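Local coordinates for putative acetyltransferase Ta0821 (PDB 3C26), which probably transfers acyl groups, as a putative acetyltransferase of the GNAT family from the archaeon Thermoplasma acidophilum, at residues V49-V52 and I53-V57; W127-P130 and S131-V135; F175-W179 and K180-S184. All coordinates share one frame; numbering follows the deposited sequence. Where two conformers were deposited one is given.

How the interactions relate
The three contacts follow one another along the chain, each between side chains a few residues apart. Interaction 1 is a piece of helix 45-58 and interaction 2 the start of helix 129-138; both belong to the GNAT acetyltransferase part of the chain. Interaction 3 is a later hairpin, strands 174-177 and 180-183, forming a separate two-stranded sheet. None touches another: centres of interactions 1 and 2 are about 23 Å apart, those of 2 and 3 about 21 Å, and those of 1 and 3 about 18 Å. Strand 258-265 joins the hairpin to the GNAT part, packing against L132 of interaction 2 and against F176 and Y181 of interaction 3. Only interaction 2 reaches the second subunit.

Interaction 1 (V49-V52 and I53-V57); sequences VDKV and IERWV
The indole of W56 carries V52 on one face: methyl CG2 sits above the six-membered ring, 3.8 Å from V52 CG2 to the centroid of that W56 ring, a CH-pi contact displaced toward the rim. CG1 of V49 approaches the same indole obliquely at CZ3, the two side chains crossing at about a right angle. The second flat group, the guanidinium of R55, has V52 CG1 over one face and, at its edge in plane, the carbonyl O of K51 and a water. With V52 CG1 opposite the carbonyl carbon (chi1 -66°), the isopropyl group forks, one methyl for each flat group.

R55 NH2 gives a weak but nearly straight bond of 3.4 Å to K51 O, and the bend of the arginine at chi3 (-80°) folds it back along the helix. Where helix 45-58 kinks, water takes over: one bridges D50 O (2.7 Å to the water) and E54 N, another joins K51 O to both R55 N and R55 NE. The regular i to i+4 bonds persist on the flanks, I53 N to V49 O and W56 N to V52 O, the latter 3.0 Å from N to O. Replacing W56 by an alanine would probably leave V52 CG2 and V49 CG1 without their aromatic cover and strip H76 of its stacking partner.

D50 and K51 turn their charges to R91 and D209. The chemistry is thus divided: apolar groups meet round the indole, while two waters and one arginine supply polar partners to the kinked turn.

Interaction 2 (W127-P130 and S131-V135); sequences WNEP and SLRLV. With EDO (1,2-ethanediol), chain I.
N128 meets S131 across the first turn of helix 129-138, at whose N-cap it stands. Its side chain, CG opposite the backbone N (chi1 -168°), reaches forward to lay the amide beside the serine; OD1 accepts a weak capping bond from S131 N at 3.5 Å and a second bond from W27 NE1. The carbonyl of N128 is taken by L132 N at 2.8 Å, and L132 CG rests 3.3 Å from that N128 O.

E129 comes next. Its backbone O accepts from R133 N at 2.9 Å, while the side chain bends at chi2 (69°) and doubles back toward the helix. The carboxylate does not touch the R133 guanidinium: a water spans them, donating to E129 OE2 at 2.5 Å and accepting from R133 NH1. An ethanediol, probably from the crystallisation liquor, adds a weak 3.1 Å bond from its O1 to E129 OE2. OE1 of E129 makes a salt bridge to K38 of the second subunit, so OE1 is held across the subunit interface while OE2 takes the water and the ethanediol.

P130 closes the segment, its O bonded to L134 N at 3.0 Å.

Around this turn, L132 packs on strands 119-125 and 258-265, V135 on W262, and L134 on M103 and M106 of helix 101-113, while P130 and R133 lie against Y32 and Y31 of the second subunit.

Interaction 3 (F175-W179 and K180-S184); sequences FFIDW and KYMCS
I177 and K180 pair through two backbone hydrogen bonds at the head of a beta hairpin, closed by a type I' turn running from I177 through D178 and W179 to K180. I177 N donates to K180 O at 2.7 Å, almost straight. In return, K180 N reaches I177 O at 2.9 Å, approaching from above the carbonyl plane rather than within it. The next hydrogen-bonded pair, F175 with M182, is also doubled: F175 N to M182 O at 2.8 Å and M182 N to F175 O at 2.9 Å. Just beyond it, a disulfide between C174 and C183 ties the two strands together.

Over the turn, D178 and K180 run side by side and point the same way, forming a long salt bridge of 3.5 Å from D178 OD2 to K180 NZ. The ammonium has further partners in E78 and the hydroxyl of Y194, so the aspartate is one of several groups gathered at it.

Between the two hydrogen-bonded pairs, the non-hydrogen-bonded pair F176 with Y181 puts two aromatic rings on one face of the hairpin. They form a T-shaped stack, the edge of Y181 turned to the face of F176 with the planes at 77°. The first torsion of Y181, CG opposite the backbone N (chi1 -163°), also lays its own ring face along the F175 backbone. Its hydroxyl goes on to R244, while both rings pack on V261 of strand 258-265.

I177, K180 and M182 share the other face with F175. The selenomethionine bends at chi3 (75°) to cross I177 at about a right angle, bringing M182 CE within 3.8 Å of I177 CB.

Interaction 1 (V49-V52 and I53-V57)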
ATOM      1  N   VAL A  49      -9.551  -5.383  16.280  1.00 21.97           N
ATOM      2  CA  VAL A  49     -10.964  -5.119  16.583  1.00 20.74           C
ATOM      3  C   VAL A  49     -11.773  -6.448  16.540  1.00 21.72           C
ATOM      4  O   VAL A  49     -12.697  -6.676  17.331  1.00 21.95           O
ATOM      5  CB  VAL A  49     -11.553  -4.033  15.620  1.00 21.81           C
ATOM      6  CG1 VAL A  49     -13.097  -3.861  15.880  1.00 21.16           C
ATOM      7  CG2 VAL A  49     -10.818  -2.635  15.740  1.00 17.73           C
ATOM      8  N   ASP A  50     -11.403  -7.355  15.643  1.00 21.71           N
ATOM      9  CA  ASP A  50     -12.144  -8.605  15.531  1.00 21.72           C
ATOM     10  C   ASP A  50     -12.000  -9.338  16.871  1.00 22.59           C
ATOM     11  O   ASP A  50     -12.897 -10.008  17.349  1.00 20.13           O
ATOM     12  CB  ASP A  50     -11.579  -9.553  14.490  1.00 22.03           C
ATOM     13  CG  ASP A  50     -11.968  -9.235  13.091  1.00 22.27           C
ATOM     14  OD1 ASP A  50     -12.862  -8.391  12.833  1.00 25.35           O
ATOM     15  OD2 ASP A  50     -11.380  -9.925  12.240  1.00 24.49           O
ATOM     16  N   LYS A  51     -10.834  -9.166  17.472  1.00 22.70           N
ATOM     17  CA  LYS A  51     -10.507  -9.914  18.680  1.00 23.91           C
ATOM     18  C   LYS A  51     -11.216  -9.387  19.916  1.00 23.39           C
ATOM     19  O   LYS A  51     -11.596 -10.145  20.783  1.00 24.62           O
ATOM     20  CB  LYS A  51      -8.976  -9.914  18.872  1.00 24.37           C
ATOM     21  CG  LYS A  51      -8.470 -10.450  20.205  1.00 27.43           C
ATOM     22  CD  LYS A  51      -6.909 -10.331  20.303  1.00 28.94           C
ATOM     23  CE  LYS A  51      -6.417  -8.908  20.588  1.00 30.00           C
ATOM     24  NZ  LYS A  51      -4.921  -8.848  20.573  1.00 28.79           N
ATOM     25  N   VAL A  52     -11.419  -8.076  19.988  1.00 22.79           N
ATOM     26  CA  VAL A  52     -11.930  -7.438  21.234  1.00 22.22           C
ATOM     27  C   VAL A  52     -13.378  -6.888  21.186  1.00 22.89           C
ATOM     28  O   VAL A  52     -13.954  -6.511  22.190  1.00 22.49           O
ATOM     29  CB  VAL A  52     -10.998  -6.281  21.661  1.00 22.17           C
ATOM     30  CG1 VAL A  52      -9.653  -6.791  22.065  1.00 23.34           C
ATOM     31  CG2 VAL A  52     -10.860  -5.260  20.568  1.00 20.71           C
ATOM     32  N   ILE A  53     -13.968  -6.871  20.004  1.00 23.13           N
ATOM     33  CA  ILE A  53     -15.270  -6.205  19.817  1.00 23.68           C
ATOM     34  C   ILE A  53     -16.375  -6.826  20.671  1.00 23.13           C
ATOM     35  O   ILE A  53     -17.262  -6.116  21.112  1.00 23.23           O
ATOM     36  CB  ILE A  53     -15.699  -6.126  18.308  1.00 23.57           C
ATOM     37  CG1 ILE A  53     -16.905  -5.155  18.150  1.00 26.44           C
ATOM     38  CG2 ILE A  53     -15.962  -7.527  17.766  1.00 26.37           C
ATOM     39  CD1 ILE A  53     -17.173  -4.613  16.701  1.00 25.08           C
ATOM     40  N   GLU A  54     -16.336  -8.145  20.858  1.00 22.50           N
ATOM     41  CA  GLU A  54     -17.351  -8.838  21.677  1.00 22.32           C
ATOM     42  C   GLU A  54     -17.252  -8.373  23.126  1.00 22.38           C
ATOM     43  O   GLU A  54     -18.289  -8.041  23.768  1.00 21.61           O
ATOM     44  CB  GLU A  54     -17.271 -10.367  21.557  1.00 23.02           C
ATOM     45  CG  GLU A  54     -18.414 -11.012  22.331  1.00 25.40           C
ATOM     46  CD  GLU A  54     -18.518 -12.505  22.127  1.00 29.22           C
ATOM     47  OE1 GLU A  54     -17.644 -13.095  21.476  1.00 32.20           O
ATOM     48  OE2 GLU A  54     -19.503 -13.087  22.615  1.00 32.86           O
ATOM     49  N   ARG A  55     -16.002  -8.254  23.593  1.00 22.09           N
ATOM     50  CA  ARG A  55     -15.689  -7.762  24.954  1.00 23.70           C
ATOM     51  C   ARG A  55     -16.216  -6.348  25.156  1.00 23.46           C
ATOM     52  O   ARG A  55     -16.868  -6.018  26.151  1.00 23.05           O
ATOM     53  CB  ARG A  55     -14.182  -7.828  25.270  1.00 25.07           C
ATOM     54  CG  ARG A  55     -13.758  -9.187  25.820  1.00 32.56           C
ATOM     55  CD  ARG A  55     -12.254  -9.389  26.011  1.00 37.89           C
ATOM     56  NE  ARG A  55     -11.524  -9.713  24.770  1.00 40.34           N
ATOM     57  CZ  ARG A  55     -10.198  -9.764  24.695  1.00 44.22           C
ATOM     58  NH1 ARG A  55      -9.465  -9.493  25.771  1.00 46.50           N
ATOM     59  NH2 ARG A  55      -9.594 -10.054  23.550  1.00 46.47           N
ATOM     60  N   TRP A  56     -15.955  -5.519  24.162  1.00 23.04           N
ATOM     61  CA  TRP A  56     -16.416  -4.146  24.186  1.00 23.24           C
ATOM     62  C   TRP A  56     -17.905  -4.039  24.317  1.00 23.94           C
ATOM     63  O   TRP A  56     -18.382  -3.231  25.078  1.00 23.72           O
ATOM     64  CB  TRP A  56     -16.027  -3.409  22.893  1.00 23.45           C
ATOM     65  CG  TRP A  56     -14.546  -3.057  22.787  1.00 21.69           C
ATOM     66  CD1 TRP A  56     -13.643  -3.009  23.808  1.00 23.52           C
ATOM     67  CD2 TRP A  56     -13.856  -2.590  21.628  1.00 21.67           C
ATOM     68  NE1 TRP A  56     -12.437  -2.567  23.354  1.00 23.01           N
ATOM     69  CE2 TRP A  56     -12.535  -2.314  22.010  1.00 20.43           C
ATOM     70  CE3 TRP A  56     -14.228  -2.381  20.293  1.00 24.54           C
ATOM     71  CZ2 TRP A  56     -11.582  -1.833  21.110  1.00 21.21           C
ATOM     72  CZ3 TRP A  56     -13.261  -1.912  19.401  1.00 19.72           C
ATOM     73  CH2 TRP A  56     -11.981  -1.626  19.815  1.00 18.85           C
ATOM     74  N   VAL A  57     -18.612  -4.803  23.478  1.00 24.33           N
ATOM     75  CA  VAL A  57     -20.090  -4.819  23.461  1.00 24.99           C
ATOM     76  C   VAL A  57     -20.605  -5.191  24.833  1.00 25.56           C
ATOM     77  O   VAL A  57     -21.518  -4.578  25.373  1.00 24.26           O
ATOM     78  CB  VAL A  57     -20.708  -5.784  22.365  1.00 25.42           C
ATOM     79  CG1 VAL A  57     -22.224  -5.840  22.497  1.00 23.76           C
ATOM     80  CG2 VAL A  57     -20.279  -5.346  20.943  1.00 23.83           C
TER
HETATM   81  O   HOH W   1     -14.719 -10.147  19.404  1.00 17.32           O
HETATM   82  O   HOH W   2     -13.749 -10.002  22.686  1.00 32.99           O

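Interaction 2 (W127-P130 and S131-V135)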
ATOM      1  N   TRP A 127      -4.135   5.157   3.748  1.00 20.31           N
ATOM      2  CA  TRP A 127      -4.748   4.823   2.417  1.00 19.45           C
ATOM      3  C   TRP A 127      -6.278   4.899   2.413  1.00 20.08           C
ATOM      4  O   TRP A 127      -6.937   4.745   1.379  1.00 20.22           O
ATOM      5  CB  TRP A 127      -4.339   3.409   1.976  1.00 20.24           C
ATOM      6  CG  TRP A 127      -4.543   2.324   3.029  1.00 19.06           C
ATOM      7  CD1 TRP A 127      -3.550   1.738   3.782  1.00 22.38           C
ATOM      8  CD2 TRP A 127      -5.749   1.658   3.390  1.00 21.03           C
ATOM      9  NE1 TRP A 127      -4.076   0.812   4.615  1.00 20.10           N
ATOM     10  CE2 TRP A 127      -5.420   0.712   4.386  1.00 22.42           C
ATOM     11  CE3 TRP A 127      -7.091   1.779   2.990  1.00 25.93           C
ATOM     12  CZ2 TRP A 127      -6.381  -0.115   4.995  1.00 24.46           C
ATOM     13  CZ3 TRP A 127      -8.051   0.935   3.581  1.00 22.01           C
ATOM     14  CH2 TRP A 127      -7.691   0.011   4.572  1.00 25.11           C
ATOM     15  N   ASN A 128      -6.863   5.109   3.592  1.00 20.81           N
ATOM     16  CA  ASN A 128      -8.325   5.062   3.722  1.00 20.78           C
ATOM     17  C   ASN A 128      -8.916   6.432   3.466  1.00 21.06           C
ATOM     18  O   ASN A 128      -9.380   7.123   4.353  1.00 19.43           O
ATOM     19  CB  ASN A 128      -8.769   4.482   5.058  1.00 20.37           C
ATOM     20  CG  ASN A 128     -10.235   4.173   5.073  1.00 20.29           C
ATOM     21  OD1 ASN A 128     -10.927   4.457   4.101  1.00 20.16           O
ATOM     22  ND2 ASN A 128     -10.725   3.534   6.154  1.00 18.62           N
ATOM     23  N   GLU A 129      -8.881   6.782   2.191  1.00 21.92           N
ATOM     24  CA  GLU A 129      -9.215   8.103   1.751  1.00 22.61           C
ATOM     25  C   GLU A 129     -10.635   8.530   2.127  1.00 23.81           C
ATOM     26  O   GLU A 129     -10.822   9.657   2.543  1.00 23.64           O
ATOM     27  CB  GLU A 129      -8.990   8.262   0.254  1.00 22.86           C
ATOM     28  CG  GLU A 129      -8.973   9.694  -0.190  1.00 24.99           C
ATOM     29  CD  GLU A 129      -7.738  10.495   0.291  1.00 28.44           C
ATOM     30  OE1 GLU A 129      -6.733   9.921   0.717  1.00 27.24           O
ATOM     31  OE2 GLU A 129      -7.795  11.737   0.219  1.00 29.01           O
ATOM     32  N   PRO A 130     -11.652   7.652   1.925  1.00 24.46           N
ATOM     33  CA  PRO A 130     -13.019   8.032   2.311  1.00 23.98           C
ATOM     34  C   PRO A 130     -13.133   8.323   3.818  1.00 24.88           C
ATOM     35  O   PRO A 130     -13.792   9.258   4.235  1.00 23.59           O
ATOM     36  CB  PRO A 130     -13.820   6.787   1.928  1.00 24.96           C
ATOM     37  CG  PRO A 130     -13.080   6.253   0.747  1.00 25.21           C
ATOM     38  CD  PRO A 130     -11.644   6.402   1.134  1.00 24.20           C
ATOM     39  N   SER A 131     -12.485   7.519   4.631  1.00 24.85           N
ATOM     40  CA  SER A 131     -12.517   7.755   6.073  0.50 25.31           C
ATOM     41  C   SER A 131     -11.737   9.007   6.454  1.00 25.16           C
ATOM     42  O   SER A 131     -12.156   9.745   7.315  1.00 26.15           O
ATOM     43  CB  SER A 131     -12.001   6.553   6.841  0.50 25.02           C
ATOM     44  OG  SER A 131     -12.820   5.427   6.561  0.50 26.07           O
ATOM     45  N   LEU A 132     -10.616   9.251   5.779  1.00 25.24           N
ATOM     46  CA  LEU A 132      -9.785  10.458   6.044  1.00 24.73           C
ATOM     47  C   LEU A 132     -10.596  11.710   5.669  1.00 24.27           C
ATOM     48  O   LEU A 132     -10.578  12.726   6.345  1.00 24.21           O
ATOM     49  CB  LEU A 132      -8.478  10.407   5.249  1.00 24.73           C
ATOM     50  CG  LEU A 132      -7.385   9.375   5.649  1.00 24.08           C
ATOM     51  CD1 LEU A 132      -6.291   9.284   4.596  1.00 23.27           C
ATOM     52  CD2 LEU A 132      -6.782   9.717   6.990  1.00 19.60           C
ATOM     53  N   ARG A 133     -11.296  11.620   4.557  1.00 23.47           N
ATOM     54  CA  ARG A 133     -12.184  12.713   4.116  1.00 23.59           C
ATOM     55  C   ARG A 133     -13.329  12.947   5.106  1.00 23.33           C
ATOM     56  O   ARG A 133     -13.719  14.075   5.392  1.00 22.43           O
ATOM     57  CB  ARG A 133     -12.760  12.426   2.719  1.00 24.04           C
ATOM     58  CG  ARG A 133     -11.689  12.412   1.611  1.00 26.04           C
ATOM     59  CD  ARG A 133     -10.925  13.737   1.521  1.00 32.49           C
ATOM     60  NE  ARG A 133     -11.793  14.834   1.090  1.00 40.28           N
ATOM     61  CZ  ARG A 133     -12.191  15.082  -0.167  1.00 43.57           C
ATOM     62  NH1 ARG A 133     -11.821  14.297  -1.181  1.00 43.94           N
ATOM     63  NH2 ARG A 133     -12.982  16.136  -0.402  1.00 44.14           N
ATOM     64  N   LEU A 134     -13.835  11.866   5.657  1.00 23.87           N
ATOM     65  CA  LEU A 134     -14.972  11.934   6.613  1.00 23.84           C
ATOM     66  C   LEU A 134     -14.524  12.648   7.894  1.00 23.27           C
ATOM     67  O   LEU A 134     -15.146  13.627   8.329  1.00 23.59           O
ATOM     68  CB  LEU A 134     -15.491  10.517   6.932  1.00 24.78           C
ATOM     69  CG  LEU A 134     -16.508  10.475   8.080  1.00 25.07           C
ATOM     70  CD1 LEU A 134     -17.698  11.298   7.639  1.00 28.95           C
ATOM     71  CD2 LEU A 134     -16.925   9.105   8.456  1.00 28.44           C
ATOM     72  N   VAL A 135     -13.400  12.211   8.459  1.00 22.75           N
ATOM     73  CA  VAL A 135     -12.899  12.825   9.698  1.00 22.49           C
ATOM     74  C   VAL A 135     -12.542  14.295   9.477  1.00 22.53           C
ATOM     75  O   VAL A 135     -12.819  15.153  10.309  1.00 22.71           O
ATOM     76  CB  VAL A 135     -11.801  12.001  10.469  1.00 21.73           C
ATOM     77  CG1 VAL A 135     -12.409  10.697  11.016  1.00 21.89           C
ATOM     78  CG2 VAL A 135     -10.529  11.729   9.623  1.00 24.44           C
TER
HETATM   79  C1  EDO I 273      -6.676  13.553   4.035  1.00 47.01           C
HETATM   80  O1  EDO I 273      -7.500  12.962   3.015  1.00 44.53           O
HETATM   81  C2  EDO I 273      -6.867  15.057   4.075  1.00 46.58           C
HETATM   82  O2  EDO I 273      -8.235  15.318   4.367  1.00 49.30           O
HETATM   83  O   HOH W   3      -9.558  12.790  -1.258  1.00 45.09           O

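Interaction 3 (F175-W179 and K180-S184)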
ATOM      1  N   PHE A 175       1.243   8.888  23.542  1.00 23.83           N
ATOM      2  CA  PHE A 175       1.617   7.552  23.117  1.00 24.08           C
ATOM      3  C   PHE A 175       0.446   6.722  22.664  1.00 22.88           C
ATOM      4  O   PHE A 175      -0.669   6.919  23.081  1.00 21.32           O
ATOM      5  CB  PHE A 175       2.151   6.721  24.314  1.00 24.95           C
ATOM      6  CG  PHE A 175       3.003   7.471  25.278  1.00 28.29           C
ATOM      7  CD1 PHE A 175       2.430   8.151  26.343  1.00 29.88           C
ATOM      8  CD2 PHE A 175       4.392   7.411  25.175  1.00 32.92           C
ATOM      9  CE1 PHE A 175       3.202   8.816  27.229  1.00 28.82           C
ATOM     10  CE2 PHE A 175       5.187   8.085  26.079  1.00 33.29           C
ATOM     11  CZ  PHE A 175       4.592   8.788  27.105  1.00 32.08           C
ATOM     12  N   PHE A 176       0.756   5.756  21.816  1.00 23.79           N
ATOM     13  CA  PHE A 176      -0.194   4.727  21.404  1.00 24.09           C
ATOM     14  C   PHE A 176      -0.052   3.621  22.401  1.00 25.30           C
ATOM     15  O   PHE A 176       1.023   3.052  22.549  1.00 28.35           O
ATOM     16  CB  PHE A 176       0.060   4.186  19.995  1.00 24.31           C
ATOM     17  CG  PHE A 176      -1.036   4.481  19.026  1.00 22.75           C
ATOM     18  CD1 PHE A 176      -2.353   4.212  19.346  1.00 26.32           C
ATOM     19  CD2 PHE A 176      -0.755   4.956  17.767  1.00 26.77           C
ATOM     20  CE1 PHE A 176      -3.389   4.442  18.455  1.00 27.38           C
ATOM     21  CE2 PHE A 176      -1.788   5.197  16.865  1.00 28.46           C
ATOM     22  CZ  PHE A 176      -3.115   4.920  17.229  1.00 31.08           C
ATOM     23  N   ILE A 177      -1.114   3.376  23.150  1.00 24.84           N
ATOM     24  CA  ILE A 177      -1.142   2.265  24.047  1.00 24.67           C
ATOM     25  C   ILE A 177      -2.442   1.484  23.842  1.00 24.70           C
ATOM     26  O   ILE A 177      -3.540   2.040  23.918  1.00 24.57           O
ATOM     27  CB  ILE A 177      -1.018   2.706  25.476  1.00 24.80           C
ATOM     28  CG1 ILE A 177       0.322   3.441  25.682  1.00 26.65           C
ATOM     29  CG2 ILE A 177      -1.063   1.519  26.423  1.00 22.28           C
ATOM     30  CD1 ILE A 177       0.612   3.721  27.135  1.00 29.27           C
ATOM     31  N   ASP A 178      -2.309   0.197  23.586  1.00 24.12           N
ATOM     32  CA  ASP A 178      -3.505  -0.641  23.349  1.00 23.49           C
ATOM     33  C   ASP A 178      -4.500   0.061  22.431  1.00 23.39           C
ATOM     34  O   ASP A 178      -5.680   0.207  22.747  1.00 23.39           O
ATOM     35  CB  ASP A 178      -4.184  -0.999  24.664  1.00 23.08           C
ATOM     36  CG  ASP A 178      -5.372  -1.968  24.493  1.00 24.86           C
ATOM     37  OD1 ASP A 178      -5.365  -2.776  23.579  1.00 23.55           O
ATOM     38  OD2 ASP A 178      -6.306  -1.932  25.313  1.00 25.66           O
ATOM     39  N   TRP A 179      -3.979   0.543  21.307  1.00 23.29           N
ATOM     40  CA  TRP A 179      -4.758   1.176  20.209  1.00 22.64           C
ATOM     41  C   TRP A 179      -5.496   2.467  20.549  1.00 23.42           C
ATOM     42  O   TRP A 179      -6.433   2.884  19.855  1.00 24.01           O
ATOM     43  CB  TRP A 179      -5.733   0.182  19.557  1.00 23.42           C
ATOM     44  CG  TRP A 179      -5.050  -0.940  18.880  1.00 19.69           C
ATOM     45  CD1 TRP A 179      -4.648  -2.121  19.470  1.00 22.28           C
ATOM     46  CD2 TRP A 179      -4.624  -1.021  17.507  1.00 20.35           C
ATOM     47  NE1 TRP A 179      -4.011  -2.892  18.557  1.00 19.25           N
ATOM     48  CE2 TRP A 179      -4.007  -2.272  17.340  1.00 21.06           C
ATOM     49  CE3 TRP A 179      -4.693  -0.153  16.415  1.00 22.52           C
ATOM     50  CZ2 TRP A 179      -3.464  -2.692  16.123  1.00 23.16           C
ATOM     51  CZ3 TRP A 179      -4.163  -0.586  15.198  1.00 26.47           C
ATOM     52  CH2 TRP A 179      -3.547  -1.835  15.078  1.00 22.51           C
ATOM     53  N   LYS A 180      -5.041   3.067  21.628  1.00 23.29           N
ATOM     54  CA  LYS A 180      -5.531   4.329  22.128  1.00 23.39           C
ATOM     55  C   LYS A 180      -4.348   5.305  22.165  1.00 24.34           C
ATOM     56  O   LYS A 180      -3.289   4.988  22.669  1.00 25.50           O
ATOM     57  CB  LYS A 180      -6.143   4.125  23.527  1.00 22.72           C
ATOM     58  CG  LYS A 180      -7.357   3.212  23.564  1.00 22.14           C
ATOM     59  CD  LYS A 180      -7.760   2.790  24.990  1.00 23.20           C
ATOM     60  CE  LYS A 180      -7.010   1.560  25.428  1.00 25.94           C
ATOM     61  NZ  LYS A 180      -7.248   1.096  26.878  1.00 26.15           N
ATOM     62  N   TYR A 181      -4.540   6.485  21.581  1.00 24.33           N
ATOM     63  CA  TYR A 181      -3.536   7.541  21.641  1.00 24.48           C
ATOM     64  C   TYR A 181      -3.873   8.454  22.835  1.00 24.15           C
ATOM     65  O   TYR A 181      -4.854   9.198  22.834  1.00 23.02           O
ATOM     66  CB  TYR A 181      -3.457   8.330  20.312  1.00 23.51           C
ATOM     67  CG  TYR A 181      -2.184   9.142  20.166  1.00 24.78           C
ATOM     68  CD1 TYR A 181      -0.959   8.512  19.869  1.00 23.95           C
ATOM     69  CD2 TYR A 181      -2.191  10.523  20.296  1.00 23.06           C
ATOM     70  CE1 TYR A 181       0.192   9.226  19.705  1.00 24.54           C
ATOM     71  CE2 TYR A 181      -1.025  11.229  20.167  1.00 21.50           C
ATOM     72  CZ  TYR A 181       0.163  10.587  19.887  1.00 22.38           C
ATOM     73  OH  TYR A 181       1.311  11.338  19.749  1.00 26.88           O
HETATM   74  N   MSE A 182      -3.011   8.407  23.829  1.00 24.13           N
HETATM   75  CA  MSE A 182      -3.252   9.074  25.097  1.00 24.92           C
HETATM   76  C   MSE A 182      -2.033   9.828  25.588  1.00 25.51           C
HETATM   77  O   MSE A 182      -0.904   9.456  25.314  1.00 25.57           O
HETATM   78  CB  MSE A 182      -3.635   8.014  26.155  1.00 25.88           C
HETATM   79  CG  MSE A 182      -2.539   7.012  26.459  1.00 25.84           C
HETATM   80 SE   MSE A 182      -2.985   5.602  27.800  0.75 26.78          SE
HETATM   81  CE  MSE A 182      -4.119   4.465  26.733  1.00 22.48           C
ATOM     82  N   CYS A 183      -2.290  10.866  26.351  1.00 26.28           N
ATOM     83  CA  CYS A 183      -1.234  11.680  26.906  1.00 28.31           C
ATOM     84  C   CYS A 183      -1.270  11.661  28.421  1.00 30.30           C
ATOM     85  O   CYS A 183      -2.302  11.426  29.060  1.00 28.35           O
ATOM     86  CB  CYS A 183      -1.296  13.118  26.395  1.00 27.67           C
ATOM     87  SG  CYS A 183      -1.615  13.251  24.600  1.00 26.91           S
ATOM     88  N   SER A 184      -0.092  11.841  28.976  1.00 32.97           N
ATOM     89  CA  SER A 184       0.045  12.008  30.422  1.00 36.05           C
ATOM     90  C   SER A 184       1.382  12.664  30.762  1.00 38.42           C
ATOM     91  O   SER A 184       2.447  12.163  30.377  1.00 38.79           O
ATOM     92  CB  SER A 184      -0.125  10.683  31.159  1.00 36.33           C
ATOM     93  OG  SER A 184       0.265  10.848  32.508  1.00 38.72           O
TER